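Local coordinates for surface glycan binding protein B (Bacteroides ovatus, PDB 6E57) that binds mixed-linkage beta-glucan at the surface of a gut bacterium, probably capturing the polysaccharide for its utilization, at residues A[98-102]-A[103-107]; A[78-82]-A[83-87]. All coordinates share one frame; numbering follows the deposited sequence.

Interaction 2 comes first along the chain and closes before interaction 1 opens; their centres lie about 11 Å apart. Both reach the same five-stranded sheet in the domain nearest the N-terminus, interaction 1 through strand 103-113 and interaction 2 through its antiparallel neighbour 75-81 and the edge strand 84-86. The two meet at the hairpin turn, where D82 N stands 2.7 Å from N106 O, a probable hydrogen bond. Interaction 1 fixes the entry into strand 103-113, and interaction 2 folds the chain back beside strand 75-81. R199, in the next domain, reaches D82 and Y105 alike, which places both contacts at an interdomain junction, well away from the glycan pocket around W322 and W372.

Interaction 1 (A[98-102]-A[103-107])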
ATOM      1  N   ARG A  98      -6.114 -16.018  26.088  1.00 52.53           N
ATOM      2  CA  ARG A  98      -5.580 -14.663  26.111  1.00 52.14           C
ATOM      3  C   ARG A  98      -6.587 -13.679  25.504  1.00 51.58           C
ATOM      4  O   ARG A  98      -7.074 -13.873  24.392  1.00 50.28           O
ATOM      5  CB  ARG A  98      -4.247 -14.609  25.362  1.00 51.50           C
ATOM      6  CG  ARG A  98      -3.561 -13.254  25.452  1.00 51.51           C
ATOM      7  CD  ARG A  98      -2.069 -13.308  25.195  1.00 53.03           C
ATOM      8  NE  ARG A  98      -1.404 -12.163  25.799  1.00 53.65           N
ATOM      9  CZ  ARG A  98      -1.109 -12.060  27.092  1.00 55.16           C
ATOM     10  NH1 ARG A  98      -1.437 -13.034  27.927  1.00 56.48           N
ATOM     11  NH2 ARG A  98      -0.463 -10.999  27.540  1.00 54.71           N
ATOM     12  N   SER A  99      -6.885 -12.621  26.267  1.00 53.25           N
ATOM     13  CA  SER A  99      -7.617 -11.455  25.799  1.00 53.87           C
ATOM     14  C   SER A  99      -6.633 -10.475  25.144  1.00 52.46           C
ATOM     15  O   SER A  99      -5.670 -10.049  25.776  1.00 52.91           O
ATOM     16  CB  SER A  99      -8.364 -10.811  26.940  1.00 54.25           C
ATOM     17  OG  SER A  99      -9.355  -9.916  26.459  1.00 56.17           O
ATOM     18  N   LEU A 100      -6.880 -10.143  23.870  1.00 52.39           N
ATOM     19  CA  LEU A 100      -6.027  -9.252  23.085  1.00 52.12           C
ATOM     20  C   LEU A 100      -6.847  -8.039  22.636  1.00 50.11           C
ATOM     21  O   LEU A 100      -8.049  -8.151  22.375  1.00 50.75           O
ATOM     22  CB  LEU A 100      -5.489 -10.008  21.866  1.00 53.70           C
ATOM     23  CG  LEU A 100      -4.567 -11.194  22.153  1.00 56.42           C
ATOM     24  CD1 LEU A 100      -4.384 -12.048  20.907  1.00 56.44           C
ATOM     25  CD2 LEU A 100      -3.216 -10.728  22.678  1.00 57.79           C
ATOM     26  N   LYS A 101      -6.178  -6.888  22.526  1.00 48.38           N
ATOM     27  CA  LYS A 101      -6.764  -5.696  21.923  1.00 48.88           C
ATOM     28  C   LYS A 101      -6.862  -5.927  20.410  1.00 47.20           C
ATOM     29  O   LYS A 101      -6.193  -6.810  19.872  1.00 49.08           O
ATOM     30  CB  LYS A 101      -5.923  -4.459  22.257  1.00 48.98           C
ATOM     31  CG  LYS A 101      -5.611  -4.267  23.736  1.00 51.39           C
ATOM     32  CD  LYS A 101      -5.174  -2.859  24.092  1.00 54.42           C
ATOM     33  CE  LYS A 101      -4.007  -2.811  25.058  1.00 57.81           C
ATOM     34  NZ  LYS A 101      -4.301  -3.522  26.325  1.00 62.21           N
ATOM     35  N   ALA A 102      -7.702  -5.144  19.728  1.00 45.91           N
ATOM     36  CA  ALA A 102      -7.831  -5.247  18.271  1.00 45.35           C
ATOM     37  C   ALA A 102      -6.441  -5.164  17.626  1.00 45.97           C
ATOM     38  O   ALA A 102      -5.559  -4.453  18.121  1.00 46.65           O
ATOM     39  CB  ALA A 102      -8.741  -4.169  17.738  1.00 44.28           C
ATOM     40  N   GLY A 103      -6.256  -5.914  16.532  1.00 45.32           N
ATOM     41  CA  GLY A 103      -5.035  -5.865  15.733  1.00 44.93           C
ATOM     42  C   GLY A 103      -4.697  -7.208  15.108  1.00 44.62           C
ATOM     43  O   GLY A 103      -5.463  -8.172  15.215  1.00 44.70           O
ATOM     44  N   THR A 104      -3.539  -7.248  14.441  1.00 44.02           N
ATOM     45  CA  THR A 104      -2.972  -8.453  13.851  1.00 43.59           C
ATOM     46  C   THR A 104      -1.660  -8.759  14.581  1.00 44.14           C
ATOM     47  O   THR A 104      -0.823  -7.877  14.739  1.00 45.22           O
ATOM     48  CB  THR A 104      -2.798  -8.286  12.336  1.00 42.64           C
ATOM     49  OG1 THR A 104      -4.108  -8.213  11.774  1.00 42.68           O
ATOM     50  CG2 THR A 104      -2.023  -9.411  11.687  1.00 42.06           C
ATOM     51  N   TYR A 105      -1.507 -10.011  15.022  1.00 45.64           N
ATOM     52  CA  TYR A 105      -0.425 -10.423  15.909  1.00 46.24           C
ATOM     53  C   TYR A 105       0.314 -11.625  15.315  1.00 48.22           C
ATOM     54  O   TYR A 105      -0.302 -12.500  14.709  1.00 49.04           O
ATOM     55  CB  TYR A 105      -0.977 -10.817  17.281  1.00 46.75           C
ATOM     56  CG  TYR A 105      -1.671  -9.707  18.024  1.00 46.71           C
ATOM     57  CD1 TYR A 105      -3.011  -9.427  17.805  1.00 47.03           C
ATOM     58  CD2 TYR A 105      -0.987  -8.934  18.947  1.00 46.89           C
ATOM     59  CE1 TYR A 105      -3.652  -8.405  18.485  1.00 48.49           C
ATOM     60  CE2 TYR A 105      -1.613  -7.909  19.636  1.00 48.22           C
ATOM     61  CZ  TYR A 105      -2.951  -7.644  19.405  1.00 49.24           C
ATOM     62  OH  TYR A 105      -3.566  -6.635  20.089  1.00 52.85           O
ATOM     63  N   ASN A 106       1.631 -11.664  15.529  1.00 48.32           N
ATOM     64  CA  ASN A 106       2.433 -12.843  15.248  1.00 50.37           C
ATOM     65  C   ASN A 106       2.351 -13.782  16.459  1.00 51.32           C
ATOM     66  O   ASN A 106       2.626 -13.366  17.584  1.00 51.14           O
ATOM     67  CB  ASN A 106       3.880 -12.478  14.911  1.00 51.83           C
ATOM     68  CG  ASN A 106       4.738 -13.696  14.645  1.00 55.06           C
ATOM     69  OD1 ASN A 106       5.120 -14.411  15.572  1.00 58.22           O
ATOM     70  ND2 ASN A 106       5.037 -13.943  13.381  1.00 56.15           N
ATOM     71  N   LEU A 107       1.965 -15.041  16.213  1.00 51.89           N
ATOM     72  CA  LEU A 107       1.901 -16.085  17.240  1.00 51.58           C
ATOM     73  C   LEU A 107       2.909 -17.185  16.897  1.00 52.45           C
ATOM     74  O   LEU A 107       2.858 -17.736  15.801  1.00 52.61           O
ATOM     75  CB  LEU A 107       0.480 -16.654  17.303  1.00 51.01           C
ATOM     76  CG  LEU A 107       0.289 -17.848  18.240  1.00 52.46           C
ATOM     77  CD1 LEU A 107       0.630 -17.474  19.676  1.00 52.18           C
ATOM     78  CD2 LEU A 107      -1.132 -18.390  18.153  1.00 53.12           C
TER
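L100 lies over one face of the Y105 ring, with CD1 4.3 Å above the ring plane and offset toward its rim. The closest approach of the two side chains is between L100 CB and Y105 CE1, at 4.2 Å, so the leucine lies toward the hydroxyl-bearing side of the ring, not over its centre. The ring reaches back across the bend in the chain because CG of Y105 stands beside its own backbone N (chi1 -62°), which carries the hydroxyl toward residues four positions earlier. There Y105 OH donates a hydrogen bond of 2.6 Å to K101 O. The carbonyl oxygen sits at the ring edge, in the ring plane, whereas the hydroxyl stands above the plane of the carbonyl group, 50° out of it, so the bond uses no lone-pair direction. K101 contributes mainly its backbone; its CB passes 3.9 Å from Y105 OH and the amine end leads away. A102 and G103 make the bend. At the backbone angles of G103 (phi 148°) a CB would be jammed against A102 O, so the bend needs glycine there, and its extended conformation leads the chain into strand 103-113.

Beyond the two segments, L100 also packs on V125 and V127 of strand 118-128, and on L63, while Y105 touches V127 and I81. R199 of the following domain makes a cation-pi contact with the tyrosine, which places the bend at the interdomain junction.

A tyrosine whose hydroxyl grips the backbone carbonyl of the residue four places before it, within the sequence L-x-A-G-x-Y, is a tyrosine corner. This motif is characteristic of Greek-key beta-sandwiches, immunoglobulin-like ones among them, and here it pins the loop leaving strand 95-98 to the start of strand 103-113.

Interaction 2 (A[78-82]-A[83-87]); sequences TWFID and GQEVE
I81 and Q84 close the hairpin with a pair of backbone hydrogen bonds, I81 N to Q84 O at 2.9 Å and Q84 N to I81 O at 3.1 Å. They flank D82 and G83, the two central residues of a type I' turn; both have positive phi, 50° and 84°, the signature of this turn type. Next along, F80 and E85 form a non-hydrogen-bonded antiparallel pair. The F80 ring leans over the returning strand: CE2 lies 3.7 Å from E85 CB, while G83 O meets the ring at its edge, 3.4 Å from CD2. Ring and carboxylate planes are turned 43° apart, so they do not stack. In E85, chi1 turns CG opposite the backbone N and sets it 3.6 Å from T78 CG2; the extended remainder lays the carboxylate alongside the same methyl.

On the other face, V86 CG1 touches W79 CB at 3.8 Å and approaches I81 CG1 at 4.1 Å, a small apolar cluster. The backbone bond from V86 N to W79 O persists, but pairing is loose there.

Second-shell partners set these groups in place. W79 NE1 bonds D93 O, and the indole packs on I96 and I109. At the turn, D82 OD1 accepts from N106 N and OD2 forms a salt bridge with R199 of the next domain. Strand 75-81 thus runs between two antiparallel partners, strand 103-113 and the short edge strand 84-86, with W79 and I81 facing inward among side chains of strands 95-98 and 103-113.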
ATOM      1  N   THR A  78       5.775 -23.267  24.913  1.00 61.06           N
ATOM      2  CA  THR A  78       5.858 -21.840  25.190  1.00 61.27           C
ATOM      3  C   THR A  78       5.144 -21.072  24.070  1.00 59.83           C
ATOM      4  O   THR A  78       5.225 -21.443  22.897  1.00 62.66           O
ATOM      5  CB  THR A  78       7.318 -21.394  25.340  1.00 61.29           C
ATOM      6  OG1 THR A  78       7.966 -22.279  26.251  1.00 62.64           O
ATOM      7  CG2 THR A  78       7.451 -19.978  25.853  1.00 61.97           C
ATOM      8  N   TRP A  79       4.448 -19.998  24.450  1.00 57.82           N
ATOM      9  CA  TRP A  79       3.707 -19.166  23.517  1.00 56.87           C
ATOM     10  C   TRP A  79       4.379 -17.790  23.416  1.00 55.93           C
ATOM     11  O   TRP A  79       4.843 -17.244  24.419  1.00 53.40           O
ATOM     12  CB  TRP A  79       2.237 -19.055  23.948  1.00 55.88           C
ATOM     13  CG  TRP A  79       1.575 -20.370  24.223  1.00 56.51           C
ATOM     14  CD1 TRP A  79       1.710 -21.137  25.344  1.00 57.52           C
ATOM     15  CD2 TRP A  79       0.655 -21.072  23.369  1.00 54.39           C
ATOM     16  NE1 TRP A  79       0.945 -22.267  25.244  1.00 58.08           N
ATOM     17  CE2 TRP A  79       0.286 -22.256  24.044  1.00 56.23           C
ATOM     18  CE3 TRP A  79       0.112 -20.823  22.105  1.00 53.05           C
ATOM     19  CZ2 TRP A  79      -0.599 -23.182  23.496  1.00 55.67           C
ATOM     20  CZ3 TRP A  79      -0.765 -21.738  21.564  1.00 54.61           C
ATOM     21  CH2 TRP A  79      -1.113 -22.902  22.251  1.00 55.56           C
ATOM     22  N   PHE A  80       4.421 -17.247  22.192  1.00 55.79           N
ATOM     23  CA  PHE A  80       5.005 -15.942  21.916  1.00 54.26           C
ATOM     24  C   PHE A  80       4.031 -15.105  21.075  1.00 53.60           C
ATOM     25  O   PHE A  80       3.627 -15.527  19.994  1.00 52.94           O
ATOM     26  CB  PHE A  80       6.341 -16.095  21.185  1.00 54.29           C
ATOM     27  CG  PHE A  80       7.422 -16.807  21.959  1.00 55.44           C
ATOM     28  CD1 PHE A  80       7.444 -18.191  22.038  1.00 57.04           C
ATOM     29  CD2 PHE A  80       8.434 -16.096  22.586  1.00 56.04           C
ATOM     30  CE1 PHE A  80       8.446 -18.846  22.740  1.00 57.66           C
ATOM     31  CE2 PHE A  80       9.434 -16.753  23.287  1.00 57.47           C
ATOM     32  CZ  PHE A  80       9.438 -18.126  23.365  1.00 57.10           C
ATOM     33  N   ILE A  81       3.670 -13.922  21.591  1.00 54.15           N
ATOM     34  CA  ILE A  81       2.900 -12.911  20.854  1.00 53.17           C
ATOM     35  C   ILE A  81       3.865 -11.789  20.439  1.00 54.52           C
ATOM     36  O   ILE A  81       4.460 -11.129  21.296  1.00 53.99           O
ATOM     37  CB  ILE A  81       1.723 -12.375  21.700  1.00 51.83           C
ATOM     38  CG1 ILE A  81       0.771 -13.490  22.149  1.00 52.66           C
ATOM     39  CG2 ILE A  81       0.982 -11.273  20.959  1.00 50.11           C
ATOM     40  CD1 ILE A  81      -0.062 -14.089  21.037  1.00 52.17           C
ATOM     41  N   ASP A  82       4.011 -11.594  19.121  1.00 56.01           N
ATOM     42  CA  ASP A  82       4.941 -10.629  18.516  1.00 55.00           C
ATOM     43  C   ASP A  82       6.345 -10.809  19.110  1.00 55.77           C
ATOM     44  O   ASP A  82       7.001  -9.833  19.468  1.00 58.66           O
ATOM     45  CB  ASP A  82       4.447  -9.188  18.687  1.00 55.25           C
ATOM     46  CG  ASP A  82       3.213  -8.839  17.870  1.00 55.44           C
ATOM     47  OD1 ASP A  82       2.895  -9.587  16.921  1.00 54.88           O
ATOM     48  OD2 ASP A  82       2.581  -7.812  18.189  1.00 57.86           O
ATOM     49  N   GLY A  83       6.790 -12.065  19.226  1.00 56.22           N
ATOM     50  CA  GLY A  83       8.153 -12.379  19.658  1.00 57.51           C
ATOM     51  C   GLY A  83       8.333 -12.398  21.172  1.00 58.24           C
ATOM     52  O   GLY A  83       9.328 -12.928  21.652  1.00 58.91           O
ATOM     53  N   GLN A  84       7.384 -11.822  21.923  1.00 59.14           N
ATOM     54  CA  GLN A  84       7.451 -11.724  23.389  1.00 59.22           C
ATOM     55  C   GLN A  84       6.776 -12.953  24.014  1.00 58.93           C
ATOM     56  O   GLN A  84       5.638 -13.277  23.679  1.00 55.46           O
ATOM     57  CB  GLN A  84       6.779 -10.429  23.859  1.00 58.78           C
ATOM     58  CG  GLN A  84       6.623 -10.309  25.372  1.00 60.83           C
ATOM     59  CD  GLN A  84       7.941 -10.279  26.109  1.00 64.42           C
ATOM     60  OE1 GLN A  84       8.957  -9.826  25.588  1.00 69.48           O
ATOM     61  NE2 GLN A  84       7.930 -10.758  27.344  1.00 65.25           N
ATOM     62  N   GLU A  85       7.485 -13.615  24.937  1.00 60.28           N
ATOM     63  CA  GLU A  85       6.965 -14.790  25.640  1.00 61.08           C
ATOM     64  C   GLU A  85       5.785 -14.364  26.518  1.00 60.41           C
ATOM     65  O   GLU A  85       5.788 -13.279  27.096  1.00 59.89           O
ATOM     66  CB  GLU A  85       8.061 -15.461  26.472  1.00 65.18           C
ATOM     67  CG  GLU A  85       7.582 -16.691  27.228  1.00 68.53           C
ATOM     68  CD  GLU A  85       8.677 -17.534  27.865  1.00 72.52           C
ATOM     69  OE1 GLU A  85       9.868 -17.193  27.694  1.00 75.71           O
ATOM     70  OE2 GLU A  85       8.338 -18.534  28.532  1.00 75.15           O
ATOM     71  N   VAL A  86       4.787 -15.245  26.614  1.00 58.52           N
ATOM     72  CA  VAL A  86       3.513 -14.926  27.230  1.00 59.86           C
ATOM     73  C   VAL A  86       3.028 -16.154  28.009  1.00 61.58           C
ATOM     74  O   VAL A  86       3.248 -17.292  27.584  1.00 63.16           O
ATOM     75  CB  VAL A  86       2.506 -14.476  26.153  1.00 57.19           C
ATOM     76  CG1 VAL A  86       1.783 -15.642  25.497  1.00 56.37           C
ATOM     77  CG2 VAL A  86       1.507 -13.478  26.696  1.00 57.77           C
ATOM     78  N   GLU A  87       2.382 -15.916  29.157  1.00 63.18           N
ATOM     79  CA  GLU A  87       1.823 -16.998  29.966  1.00 65.81           C
ATOM     80  C   GLU A  87       0.556 -17.510  29.272  1.00 63.33           C
ATOM     81  O   GLU A  87      -0.187 -16.732  28.674  1.00 63.94           O
ATOM     82  CB  GLU A  87       1.547 -16.535  31.402  1.00 68.05           C
ATOM     83  CG  GLU A  87       0.314 -15.654  31.557  1.00 72.53           C
ATOM     84  CD  GLU A  87      -0.009 -15.203  32.975  1.00 76.61           C
ATOM     85  OE1 GLU A  87      -0.925 -14.368  33.131  1.00 85.52           O
ATOM     86  OE2 GLU A  87       0.645 -15.686  33.922  1.00 80.71           O
TER